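Local coordinates for protein prolyl-tRNA synthetase (Giardia lamblia ATCC 50803, PDB 3IAL) that probably catalyses the ATP-dependent attachment of proline to its cognate tRNA, releasing AMP and diphosphate, and is caught here holding prolyl-adenylate, at residues B[56-61]-B[273-278]; B[146-151]-B[167-172]. One frame throughout, in Å; residues are numbered along the deposited sequence.

In the fold
Both interactions are buried and touch the same prolyl-adenylate, and they meet each other where Glu-58 bonds to His-169 and where strands 263-274 and 167-177 run side by side. Interaction 1, nearer the centre of the chain, sets helix 52-71 against the turn between strand 263-274 and helix 276-285; aliphatic packing and a water join the two, with no direct hydrogen bond. Interaction 2 is a strand pair, tied by regular backbone bonds and by polar side chains on both faces. One of those faces turns to the adenylate, and the other meets helix 52-71 and, toward Glu-167, the second subunit. Along the chain, 146-151 and 167-172 lie inside the loop that interaction 1 closes.

Interaction 1 of 2, residues B[56-61]-B[273-278]; sequences FMENAI and ISTRVL. With PR8 (5'-O-[(R)-hydroxy{[(2S)-pyrrolidin-2-ylcarbonyl]oxy}phosphoryl]adenosine), chain H.
Between Glu-58 and Leu-278 sits a water that does the work of a direct hydrogen bond, none of which crosses this contact. It donates to Glu-58 OE1 at 2.9 Å and also to Ser-274 O. From Leu-278 N it accepts a longer bond of 3.1 Å, so a buried carboxylate oxygen and two backbone atoms of the turn share one partner. The bend of the Glu-58 chain at chi2 (68°) carries the carboxylate across to the turn, where OE2 lies 3.5 Å from Thr-275 CG2. That same OE2 is bonded to His-169, and Thr-275 OG1 is bonded to Leu-162 O, so both polar ends are used.

Beside the water the contact is greasy. Leu-278 crosses Met-57 at about a right angle and pushes its CD1 against Met-57 CB, at 3.4 Å a tighter fit than usual for two carbons. One helical turn on, Ile-61 reaches with CD1 to Leu-278 CB at 3.8 Å, while its CG2 branch meets Val-277 CG1 more loosely.

The side of the turn away from helix 52-71 serves the ligand. Ser-274 OG accepts the N-H of Arg-276, a nearly straight capping bond (168°), and donates to PR8 N3 at 2.9 Å. Arg-276 runs out extended from CG to NE, laying its guanidinium over the adenine with PR8 C4 3.6 Å above its plane, offset toward the rim; Ile-163 O and Gln-237 O hold the group there. A strand ending in a helix whose first turn sends an arginine over adenine is motif 3 of class II aminoacyl-tRNA synthetases, here backed by the long helix of motif 1.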
ATOM      1  N   PHE B  56      -9.016  -1.377  -6.448  1.00 23.28           N
ATOM      2  CA  PHE B  56      -8.649  -2.766  -6.180  1.00 24.56           C
ATOM      3  C   PHE B  56      -7.671  -3.312  -7.235  1.00 25.27           C
ATOM      4  O   PHE B  56      -6.754  -4.060  -6.906  1.00 25.41           O
ATOM      5  CB  PHE B  56      -9.878  -3.681  -6.104  1.00 25.04           C
ATOM      6  CG  PHE B  56      -9.517  -5.116  -5.920  1.00 25.25           C
ATOM      7  CD1 PHE B  56      -9.499  -5.677  -4.657  1.00 30.52           C
ATOM      8  CD2 PHE B  56      -9.102  -5.886  -6.999  1.00 23.72           C
ATOM      9  CE1 PHE B  56      -9.117  -6.987  -4.471  1.00 29.68           C
ATOM     10  CE2 PHE B  56      -8.716  -7.202  -6.819  1.00 28.73           C
ATOM     11  CZ  PHE B  56      -8.723  -7.752  -5.549  1.00 27.13           C
ATOM     12  N   MET B  57      -7.886  -2.937  -8.494  1.00 24.42           N
ATOM     13  CA  MET B  57      -7.045  -3.391  -9.607  1.00 23.43           C
ATOM     14  C   MET B  57      -5.635  -2.804  -9.518  1.00 23.42           C
ATOM     15  O   MET B  57      -4.648  -3.513  -9.693  1.00 23.57           O
ATOM     16  CB  MET B  57      -7.668  -2.982 -10.938  1.00 21.57           C
ATOM     17  CG  MET B  57      -9.120  -3.471 -11.153  1.00 22.60           C
ATOM     18  SD  MET B  57      -9.898  -2.706 -12.587  1.00 25.61           S
ATOM     19  CE  MET B  57     -11.619  -3.255 -12.382  1.00 20.55           C
ATOM     20  N   GLU B  58      -5.563  -1.506  -9.241  1.00 25.94           N
ATOM     21  CA  GLU B  58      -4.296  -0.781  -9.126  1.00 26.67           C
ATOM     22  C   GLU B  58      -3.482  -1.319  -7.968  1.00 27.59           C
ATOM     23  O   GLU B  58      -2.279  -1.564  -8.096  1.00 26.15           O
ATOM     24  CB  GLU B  58      -4.558   0.717  -8.903  1.00 25.35           C
ATOM     25  CG  GLU B  58      -3.301   1.558  -8.679  1.00 29.02           C
ATOM     26  CD  GLU B  58      -2.422   1.677  -9.911  1.00 29.43           C
ATOM     27  OE1 GLU B  58      -2.855   1.282 -11.024  1.00 26.62           O
ATOM     28  OE2 GLU B  58      -1.293   2.189  -9.759  1.00 25.09           O
ATOM     29  N   ASN B  59      -4.150  -1.491  -6.836  1.00 27.42           N
ATOM     30  CA  ASN B  59      -3.507  -2.006  -5.642  1.00 28.08           C
ATOM     31  C   ASN B  59      -2.988  -3.422  -5.867  1.00 29.11           C
ATOM     32  O   ASN B  59      -1.898  -3.764  -5.413  1.00 28.45           O
ATOM     33  CB  ASN B  59      -4.480  -1.991  -4.475  1.00 28.91           C
ATOM     34  CG  ASN B  59      -3.795  -2.205  -3.145  1.00 34.01           C
ATOM     35  OD1 ASN B  59      -4.145  -3.117  -2.400  1.00 40.71           O
ATOM     36  ND2 ASN B  59      -2.808  -1.369  -2.841  1.00 28.99           N
ATOM     37  N   ALA B  60      -3.754  -4.232  -6.598  1.00 27.99           N
ATOM     38  CA  ALA B  60      -3.344  -5.602  -6.903  1.00 26.13           C
ATOM     39  C   ALA B  60      -2.100  -5.621  -7.780  1.00 24.60           C
ATOM     40  O   ALA B  60      -1.197  -6.428  -7.563  1.00 27.45           O
ATOM     41  CB  ALA B  60      -4.478  -6.367  -7.568  1.00 26.43           C
ATOM     42  N   ILE B  61      -2.050  -4.737  -8.771  1.00 25.29           N
ATOM     43  CA  ILE B  61      -0.891  -4.655  -9.652  1.00 24.76           C
ATOM     44  C   ILE B  61       0.359  -4.265  -8.854  1.00 25.09           C
ATOM     45  O   ILE B  61       1.410  -4.932  -8.963  1.00 23.47           O
ATOM     46  CB  ILE B  61      -1.119  -3.668 -10.801  1.00 25.69           C
ATOM     47  CG1 ILE B  61      -2.119  -4.260 -11.808  1.00 25.37           C
ATOM     48  CG2 ILE B  61       0.212  -3.333 -11.496  1.00 24.52           C
ATOM     49  CD1 ILE B  61      -2.635  -3.267 -12.826  1.00 20.71           C
ATOM     50  N   ILE B 273       6.869   1.861 -12.957  1.00 24.17           N
ATOM     51  CA  ILE B 273       5.573   1.517 -13.545  1.00 24.93           C
ATOM     52  C   ILE B 273       4.470   2.294 -12.821  1.00 25.16           C
ATOM     53  O   ILE B 273       4.546   2.535 -11.617  1.00 25.46           O
ATOM     54  CB  ILE B 273       5.263  -0.001 -13.503  1.00 23.74           C
ATOM     55  CG1 ILE B 273       5.298  -0.549 -12.072  1.00 25.16           C
ATOM     56  CG2 ILE B 273       6.225  -0.756 -14.394  1.00 23.39           C
ATOM     57  CD1 ILE B 273       4.528  -1.875 -11.900  1.00 22.64           C
ATOM     58  N   SER B 274       3.456   2.702 -13.573  1.00 23.94           N
ATOM     59  CA  SER B 274       2.391   3.523 -13.051  1.00 23.42           C
ATOM     60  C   SER B 274       1.028   2.886 -13.353  1.00 24.21           C
ATOM     61  O   SER B 274       0.948   1.711 -13.727  1.00 24.22           O
ATOM     62  CB  SER B 274       2.478   4.903 -13.691  1.00 23.27           C
ATOM     63  OG  SER B 274       1.978   4.867 -15.022  1.00 24.51           O
ATOM     64  N   THR B 275      -0.025   3.690 -13.198  1.00 25.60           N
ATOM     65  CA  THR B 275      -1.404   3.327 -13.539  1.00 26.71           C
ATOM     66  C   THR B 275      -1.610   2.966 -15.018  1.00 27.10           C
ATOM     67  O   THR B 275      -2.638   2.377 -15.383  1.00 28.02           O
ATOM     68  CB  THR B 275      -2.345   4.500 -13.238  1.00 27.74           C
ATOM     69  OG1 THR B 275      -1.895   5.659 -13.949  1.00 32.46           O
ATOM     70  CG2 THR B 275      -2.384   4.799 -11.738  1.00 29.94           C
ATOM     71  N   ARG B 276      -0.653   3.339 -15.864  1.00 24.90           N
ATOM     72  CA  ARG B 276      -0.659   2.943 -17.279  1.00 25.29           C
ATOM     73  C   ARG B 276      -0.685   1.430 -17.506  1.00 25.01           C
ATOM     74  O   ARG B 276      -1.192   0.974 -18.522  1.00 24.68           O
ATOM     75  CB  ARG B 276       0.556   3.531 -17.998  1.00 24.65           C
ATOM     76  CG  ARG B 276       0.466   5.015 -18.170  1.00 25.38           C
ATOM     77  CD  ARG B 276       1.671   5.538 -18.898  1.00 24.30           C
ATOM     78  NE  ARG B 276       1.442   6.884 -19.389  1.00 24.41           N
ATOM     79  CZ  ARG B 276       2.274   7.558 -20.166  1.00 29.90           C
ATOM     80  NH1 ARG B 276       3.429   7.019 -20.560  1.00 28.64           N
ATOM     81  NH2 ARG B 276       1.938   8.784 -20.559  1.00 32.24           N
ATOM     82  N   VAL B 277      -0.119   0.659 -16.579  1.00 25.90           N
ATOM     83  CA  VAL B 277      -0.169  -0.806 -16.659  1.00 24.90           C
ATOM     84  C   VAL B 277      -1.632  -1.270 -16.621  1.00 26.63           C
ATOM     85  O   VAL B 277      -2.055  -2.084 -17.452  1.00 24.67           O
ATOM     86  CB  VAL B 277       0.619  -1.477 -15.517  1.00 25.32           C
ATOM     87  CG1 VAL B 277       0.581  -3.001 -15.647  1.00 22.15           C
ATOM     88  CG2 VAL B 277       2.067  -0.986 -15.487  1.00 26.97           C
ATOM     89  N   LEU B 278      -2.395  -0.726 -15.667  1.00 24.64           N
ATOM     90  CA  LEU B 278      -3.829  -0.989 -15.566  1.00 24.07           C
ATOM     91  C   LEU B 278      -4.548  -0.510 -16.831  1.00 25.73           C
ATOM     92  O   LEU B 278      -5.366  -1.233 -17.389  1.00 27.78           O
ATOM     93  CB  LEU B 278      -4.420  -0.321 -14.320  1.00 22.39           C
ATOM     94  CG  LEU B 278      -5.913  -0.516 -14.035  1.00 24.30           C
ATOM     95  CD1 LEU B 278      -6.236  -1.993 -13.849  1.00 19.31           C
ATOM     96  CD2 LEU B 278      -6.355   0.297 -12.808  1.00 23.67           C
TER
HETATM   97  C   PR8 H 601      11.099   7.282 -14.355  1.00 41.68           C
HETATM   98  N   PR8 H 601      12.113   7.642 -12.191  1.00 37.95           N
HETATM   99  O   PR8 H 601      10.363   8.215 -14.027  1.00 39.80           O
HETATM  100  P   PR8 H 601       9.812   7.048 -16.469  0.70 54.76           P
HETATM  101  N1  PR8 H 601       0.427   9.536 -16.171  0.70 38.84           N
HETATM  102  C2  PR8 H 601       0.471   8.236 -15.904  0.70 36.35           C
HETATM  103  N3  PR8 H 601       1.611   7.542 -15.938  0.70 36.19           N
HETATM  104  C4  PR8 H 601       2.766   8.130 -16.245  0.70 40.17           C
HETATM  105  C5  PR8 H 601       2.758   9.489 -16.540  0.70 44.07           C
HETATM  106  C6  PR8 H 601       1.557  10.193 -16.494  0.70 44.75           C
HETATM  107  N6  PR8 H 601       1.533  11.499 -16.765  0.70 47.85           N
HETATM  108  N7  PR8 H 601       4.007   9.845 -16.812  0.70 45.67           N
HETATM  109  C8  PR8 H 601       4.776   8.760 -16.697  0.70 49.61           C
HETATM  110  N9  PR8 H 601       4.024   7.703 -16.358  0.70 48.94           N
HETATM  111  CA  PR8 H 601      12.173   6.785 -13.388  1.00 37.84           C
HETATM  112  CB  PR8 H 601      11.820   5.375 -12.942  1.00 35.99           C
HETATM  113  CD  PR8 H 601      12.062   6.764 -11.027  1.00 37.80           C
HETATM  114  CG  PR8 H 601      11.254   5.560 -11.527  1.00 35.60           C
HETATM  115  C1' PR8 H 601       4.548   6.316 -16.147  0.70 52.31           C
HETATM  116  O10 PR8 H 601      11.073   6.632 -15.550  1.00 43.66           O
HETATM  117  O1P PR8 H 601       9.932   8.411 -17.047  0.70 56.60           O
HETATM  118  C2' PR8 H 601       5.048   5.663 -17.459  0.70 54.66           C
HETATM  119  O2' PR8 H 601       4.666   4.280 -17.495  0.70 47.98           O
HETATM  120  O2P PR8 H 601       9.766   5.943 -17.634  0.70 58.29           O
HETATM  121  C3' PR8 H 601       6.550   5.713 -17.306  0.70 55.14           C
HETATM  122  O3' PR8 H 601       7.165   4.694 -18.097  0.70 53.41           O
HETATM  123  C4' PR8 H 601       6.613   5.350 -15.834  0.70 55.14           C
HETATM  124  O4' PR8 H 601       5.716   6.331 -15.266  0.70 53.59           O
HETATM  125  C5' PR8 H 601       8.037   5.499 -15.345  0.70 54.00           C
HETATM  126  O5' PR8 H 601       8.496   6.817 -15.574  0.70 54.92           O
HETATM  127  O   HOH W   1      -1.099   0.085 -12.936  1.00 24.88           O

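Interaction 2 of 2, residues B[146-151]-B[167-172]; sequences HQTCTI and EIHWNE. With PR8 (5'-O-[(R)-hydroxy{[(2S)-pyrrolidin-2-ylcarbonyl]oxy}phosphoryl]adenosine), chain H.
Trp-170 and Ile-151 meet because Trp-170 CG and Ile-151 CG1 each sit between their own backbone N and carbonyl carbon (chi1 89° and 50°), tipping the indole and the isoleucine toward each other diagonally across the strand pair. Ile-151 CD1 ends 3.4 Å from the centroid of the six-membered ring, only 7° off its normal, a CH-pi contact, and Ile-151 CG2, anti to the carbonyl carbon, packs 3.3 Å from Trp-170 NE1. The indole thus stands off the sheet with Ile-151 on one ring face and Glu-172 CB on the other, Cys-149 SG at an edge, its far edge meeting the ligand: Trp-170 CH2 is 3.4 Å from PR8 O. Ile-168, on the same side of the sheet, lies against the adenine, with CG2 3.4 Å from PR8 C2.

Gln-147 and Glu-172 lie side by side, pointing the same way, and Gln-147 NE2 donates to Glu-172 OE1 at 3.0 Å from above the carboxylate plane; Trp-170 NE1 adds a weak bond. Ser-123 OG also bonds OE1, His-174 takes OE2, and Phe-79 N takes Gln-147 OE1.

On the other face Asn-171 ND2 spends both N-H groups nearly in its amide plane, on His-146 ND1 at 3.1 Å and on Thr-148 OG1, which Glu-66 also bonds. Farther along, Thr-150 OG1 donates to Glu-167 OE2 at 2.7 Å, on the anti side, and Thr-81 of the second subunit shares this oxygen.

Gln-147 with Glu-172, Cys-149 with Trp-170 and Ile-151 with Ile-168 are hydrogen-bonded antiparallel pairs, two N-H to O bonds each, in the strands of class II motif 2. With ND1 accepting, a neutral His-146 would carry its proton on NE2, and the several bonds on Glu-172 would probably hold its end fixed in rotation beside the pyrrolidine.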
ATOM      1  N   HIS B 146      12.531   0.297  -3.198  1.00 22.89           N
ATOM      2  CA  HIS B 146      11.436   0.726  -4.047  1.00 23.45           C
ATOM      3  C   HIS B 146      10.325   1.267  -3.171  1.00 23.45           C
ATOM      4  O   HIS B 146      10.268   0.952  -1.985  1.00 21.80           O
ATOM      5  CB  HIS B 146      10.918  -0.426  -4.910  1.00 22.89           C
ATOM      6  CG  HIS B 146      10.227  -1.493  -4.133  1.00 22.17           C
ATOM      7  ND1 HIS B 146       8.857  -1.524  -3.971  1.00 25.40           N
ATOM      8  CD2 HIS B 146      10.713  -2.555  -3.453  1.00 22.80           C
ATOM      9  CE1 HIS B 146       8.531  -2.570  -3.233  1.00 25.55           C
ATOM     10  NE2 HIS B 146       9.638  -3.207  -2.898  1.00 21.55           N
ATOM     11  N   GLN B 147       9.458   2.085  -3.757  1.00 22.12           N
ATOM     12  CA  GLN B 147       8.303   2.614  -3.053  1.00 20.96           C
ATOM     13  C   GLN B 147       7.101   2.732  -3.977  1.00 23.08           C
ATOM     14  O   GLN B 147       7.237   3.005  -5.164  1.00 25.14           O
ATOM     15  CB  GLN B 147       8.609   3.967  -2.428  1.00 20.56           C
ATOM     16  CG  GLN B 147       8.900   5.083  -3.414  1.00 22.75           C
ATOM     17  CD  GLN B 147       9.218   6.382  -2.708  1.00 26.10           C
ATOM     18  OE1 GLN B 147       9.355   6.409  -1.483  1.00 24.69           O
ATOM     19  NE2 GLN B 147       9.349   7.469  -3.477  1.00 21.03           N
ATOM     20  N   THR B 148       5.929   2.505  -3.403  1.00 23.28           N
ATOM     21  CA  THR B 148       4.664   2.653  -4.089  1.00 24.50           C
ATOM     22  C   THR B 148       4.077   3.911  -3.508  1.00 23.45           C
ATOM     23  O   THR B 148       3.933   4.020  -2.295  1.00 23.24           O
ATOM     24  CB  THR B 148       3.734   1.475  -3.792  1.00 23.58           C
ATOM     25  OG1 THR B 148       4.293   0.291  -4.366  1.00 24.19           O
ATOM     26  CG2 THR B 148       2.329   1.731  -4.346  1.00 20.75           C
ATOM     27  N   CYS B 149       3.765   4.867  -4.366  1.00 22.34           N
ATOM     28  CA  CYS B 149       3.328   6.180  -3.905  1.00 25.43           C
ATOM     29  C   CYS B 149       2.759   6.938  -5.092  1.00 25.00           C
ATOM     30  O   CYS B 149       2.627   6.380  -6.182  1.00 26.10           O
ATOM     31  CB  CYS B 149       4.503   6.962  -3.298  1.00 23.41           C
ATOM     32  SG  CYS B 149       5.791   7.454  -4.512  1.00 26.58           S
ATOM     33  N   THR B 150       2.436   8.209  -4.885  1.00 24.87           N
ATOM     34  CA  THR B 150       2.041   9.063  -5.989  1.00 24.10           C
ATOM     35  C   THR B 150       3.136  10.093  -6.238  1.00 23.75           C
ATOM     36  O   THR B 150       3.865  10.483  -5.308  1.00 22.67           O
ATOM     37  CB  THR B 150       0.659   9.715  -5.767  1.00 25.84           C
ATOM     38  OG1 THR B 150       0.741  10.790  -4.821  1.00 21.89           O
ATOM     39  CG2 THR B 150      -0.341   8.680  -5.285  1.00 17.83           C
ATOM     40  N   ILE B 151       3.276  10.474  -7.508  1.00 21.44           N
ATOM     41  CA  ILE B 151       4.142  11.573  -7.929  1.00 21.93           C
ATOM     42  C   ILE B 151       3.258  12.630  -8.587  1.00 23.94           C
ATOM     43  O   ILE B 151       2.066  12.379  -8.831  1.00 23.95           O
ATOM     44  CB  ILE B 151       5.249  11.104  -8.903  1.00 22.58           C
ATOM     45  CG1 ILE B 151       4.660  10.280 -10.058  1.00 20.21           C
ATOM     46  CG2 ILE B 151       6.315  10.299  -8.148  1.00 19.87           C
ATOM     47  CD1 ILE B 151       5.579  10.210 -11.293  1.00 22.07           C
ATOM     48  N   GLU B 167      -1.633  13.860 -10.891  1.00 27.19           N
ATOM     49  CA  GLU B 167      -1.169  13.026  -9.773  1.00 29.26           C
ATOM     50  C   GLU B 167      -1.200  11.568 -10.204  1.00 26.29           C
ATOM     51  O   GLU B 167      -2.240  11.035 -10.551  1.00 24.48           O
ATOM     52  CB  GLU B 167      -2.002  13.231  -8.506  1.00 28.85           C
ATOM     53  CG  GLU B 167      -1.657  12.239  -7.403  1.00 29.32           C
ATOM     54  CD  GLU B 167      -2.112  12.677  -6.019  1.00 28.58           C
ATOM     55  OE1 GLU B 167      -2.917  13.620  -5.919  1.00 27.36           O
ATOM     56  OE2 GLU B 167      -1.655  12.070  -5.025  1.00 28.92           O
ATOM     57  N   ILE B 168      -0.039  10.928 -10.156  1.00 28.02           N
ATOM     58  CA  ILE B 168       0.153   9.626 -10.751  1.00 26.41           C
ATOM     59  C   ILE B 168       0.530   8.601  -9.687  1.00 26.63           C
ATOM     60  O   ILE B 168       1.572   8.719  -9.050  1.00 24.26           O
ATOM     61  CB  ILE B 168       1.281   9.678 -11.799  1.00 27.53           C
ATOM     62  CG1 ILE B 168       1.098  10.870 -12.748  1.00 25.18           C
ATOM     63  CG2 ILE B 168       1.355   8.349 -12.584  1.00 28.38           C
ATOM     64  CD1 ILE B 168       2.416  11.362 -13.346  1.00 28.02           C
ATOM     65  N   HIS B 169      -0.308   7.578  -9.522  1.00 24.92           N
ATOM     66  CA  HIS B 169       0.002   6.476  -8.623  1.00 23.94           C
ATOM     67  C   HIS B 169       1.005   5.578  -9.338  1.00 25.63           C
ATOM     68  O   HIS B 169       0.832   5.256 -10.524  1.00 23.87           O
ATOM     69  CB  HIS B 169      -1.276   5.720  -8.253  1.00 25.65           C
ATOM     70  CG  HIS B 169      -1.112   4.771  -7.110  1.00 25.62           C
ATOM     71  ND1 HIS B 169      -1.026   3.403  -7.285  1.00 21.19           N
ATOM     72  CD2 HIS B 169      -1.012   4.990  -5.778  1.00 22.65           C
ATOM     73  CE1 HIS B 169      -0.877   2.825  -6.106  1.00 20.12           C
ATOM     74  NE2 HIS B 169      -0.864   3.762  -5.176  1.00 20.34           N
ATOM     75  N   TRP B 170       2.079   5.208  -8.646  1.00 22.06           N
ATOM     76  CA  TRP B 170       3.128   4.424  -9.285  1.00 23.83           C
ATOM     77  C   TRP B 170       3.997   3.669  -8.297  1.00 22.05           C
ATOM     78  O   TRP B 170       3.853   3.831  -7.092  1.00 22.28           O
ATOM     79  CB  TRP B 170       3.973   5.328 -10.205  1.00 24.93           C
ATOM     80  CG  TRP B 170       5.182   6.045  -9.614  1.00 25.01           C
ATOM     81  CD1 TRP B 170       5.464   6.286  -8.299  1.00 25.30           C
ATOM     82  CD2 TRP B 170       6.234   6.666 -10.365  1.00 25.05           C
ATOM     83  NE1 TRP B 170       6.638   6.986  -8.188  1.00 24.34           N
ATOM     84  CE2 TRP B 170       7.127   7.238  -9.444  1.00 24.41           C
ATOM     85  CE3 TRP B 170       6.505   6.787 -11.733  1.00 28.09           C
ATOM     86  CZ2 TRP B 170       8.283   7.903  -9.842  1.00 23.01           C
ATOM     87  CZ3 TRP B 170       7.657   7.446 -12.130  1.00 25.44           C
ATOM     88  CH2 TRP B 170       8.529   7.995 -11.185  1.00 26.62           C
ATOM     89  N   ASN B 171       4.899   2.851  -8.830  1.00 23.56           N
ATOM     90  CA  ASN B 171       5.997   2.297  -8.057  1.00 23.64           C
ATOM     91  C   ASN B 171       7.309   2.639  -8.745  1.00 24.67           C
ATOM     92  O   ASN B 171       7.428   2.511  -9.974  1.00 23.15           O
ATOM     93  CB  ASN B 171       5.831   0.786  -7.879  1.00 26.40           C
ATOM     94  CG  ASN B 171       7.010   0.134  -7.148  1.00 26.83           C
ATOM     95  OD1 ASN B 171       8.080  -0.037  -7.720  1.00 28.30           O
ATOM     96  ND2 ASN B 171       6.796  -0.263  -5.894  1.00 23.54           N
ATOM     97  N   GLU B 172       8.271   3.102  -7.946  1.00 23.46           N
ATOM     98  CA  GLU B 172       9.623   3.396  -8.415  1.00 23.51           C
ATOM     99  C   GLU B 172      10.654   2.632  -7.588  1.00 24.12           C
ATOM    100  O   GLU B 172      10.644   2.693  -6.358  1.00 25.31           O
ATOM    101  CB  GLU B 172       9.918   4.904  -8.367  1.00 23.42           C
ATOM    102  CG  GLU B 172       9.821   5.567  -6.990  1.00 20.88           C
ATOM    103  CD  GLU B 172       9.986   7.084  -7.058  1.00 22.91           C
ATOM    104  OE1 GLU B 172       9.171   7.818  -6.448  1.00 25.37           O
ATOM    105  OE2 GLU B 172      10.938   7.545  -7.723  1.00 20.56           O
TER
HETATM  106  C   PR8 H 601      11.099   7.282 -14.355  1.00 41.68           C
HETATM  107  N   PR8 H 601      12.113   7.642 -12.191  1.00 37.95           N
HETATM  108  O   PR8 H 601      10.363   8.215 -14.027  1.00 39.80           O
HETATM  109  P   PR8 H 601       9.812   7.048 -16.469  0.70 54.76           P
HETATM  110  N1  PR8 H 601       0.427   9.536 -16.171  0.70 38.84           N
HETATM  111  C2  PR8 H 601       0.471   8.236 -15.904  0.70 36.35           C
HETATM  112  N3  PR8 H 601       1.611   7.542 -15.938  0.70 36.19           N
HETATM  113  C4  PR8 H 601       2.766   8.130 -16.245  0.70 40.17           C
HETATM  114  C5  PR8 H 601       2.758   9.489 -16.540  0.70 44.07           C
HETATM  115  C6  PR8 H 601       1.557  10.193 -16.494  0.70 44.75           C
HETATM  116  N6  PR8 H 601       1.533  11.499 -16.765  0.70 47.85           N
HETATM  117  N7  PR8 H 601       4.007   9.845 -16.812  0.70 45.67           N
HETATM  118  C8  PR8 H 601       4.776   8.760 -16.697  0.70 49.61           C
HETATM  119  N9  PR8 H 601       4.024   7.703 -16.358  0.70 48.94           N
HETATM  120  CA  PR8 H 601      12.173   6.785 -13.388  1.00 37.84           C
HETATM  121  CB  PR8 H 601      11.820   5.375 -12.942  1.00 35.99           C
HETATM  122  CD  PR8 H 601      12.062   6.764 -11.027  1.00 37.80           C
HETATM  123  CG  PR8 H 601      11.254   5.560 -11.527  1.00 35.60           C
HETATM  124  C1' PR8 H 601       4.548   6.316 -16.147  0.70 52.31           C
HETATM  125  O10 PR8 H 601      11.073   6.632 -15.550  1.00 43.66           O
HETATM  126  O1P PR8 H 601       9.932   8.411 -17.047  0.70 56.60           O
HETATM  127  C2' PR8 H 601       5.048   5.663 -17.459  0.70 54.66           C
HETATM  128  O2' PR8 H 601       4.666   4.280 -17.495  0.70 47.98           O
HETATM  129  O2P PR8 H 601       9.766   5.943 -17.634  0.70 58.29           O
HETATM  130  C3' PR8 H 601       6.550   5.713 -17.306  0.70 55.14           C
HETATM  131  O3' PR8 H 601       7.165   4.694 -18.097  0.70 53.41           O
HETATM  132  C4' PR8 H 601       6.613   5.350 -15.834  0.70 55.14           C
HETATM  133  O4' PR8 H 601       5.716   6.331 -15.266  0.70 53.59           O
HETATM  134  C5' PR8 H 601       8.037   5.499 -15.345  0.70 54.00           C
HETATM  135  O5' PR8 H 601       8.496   6.817 -15.574  0.70 54.92           O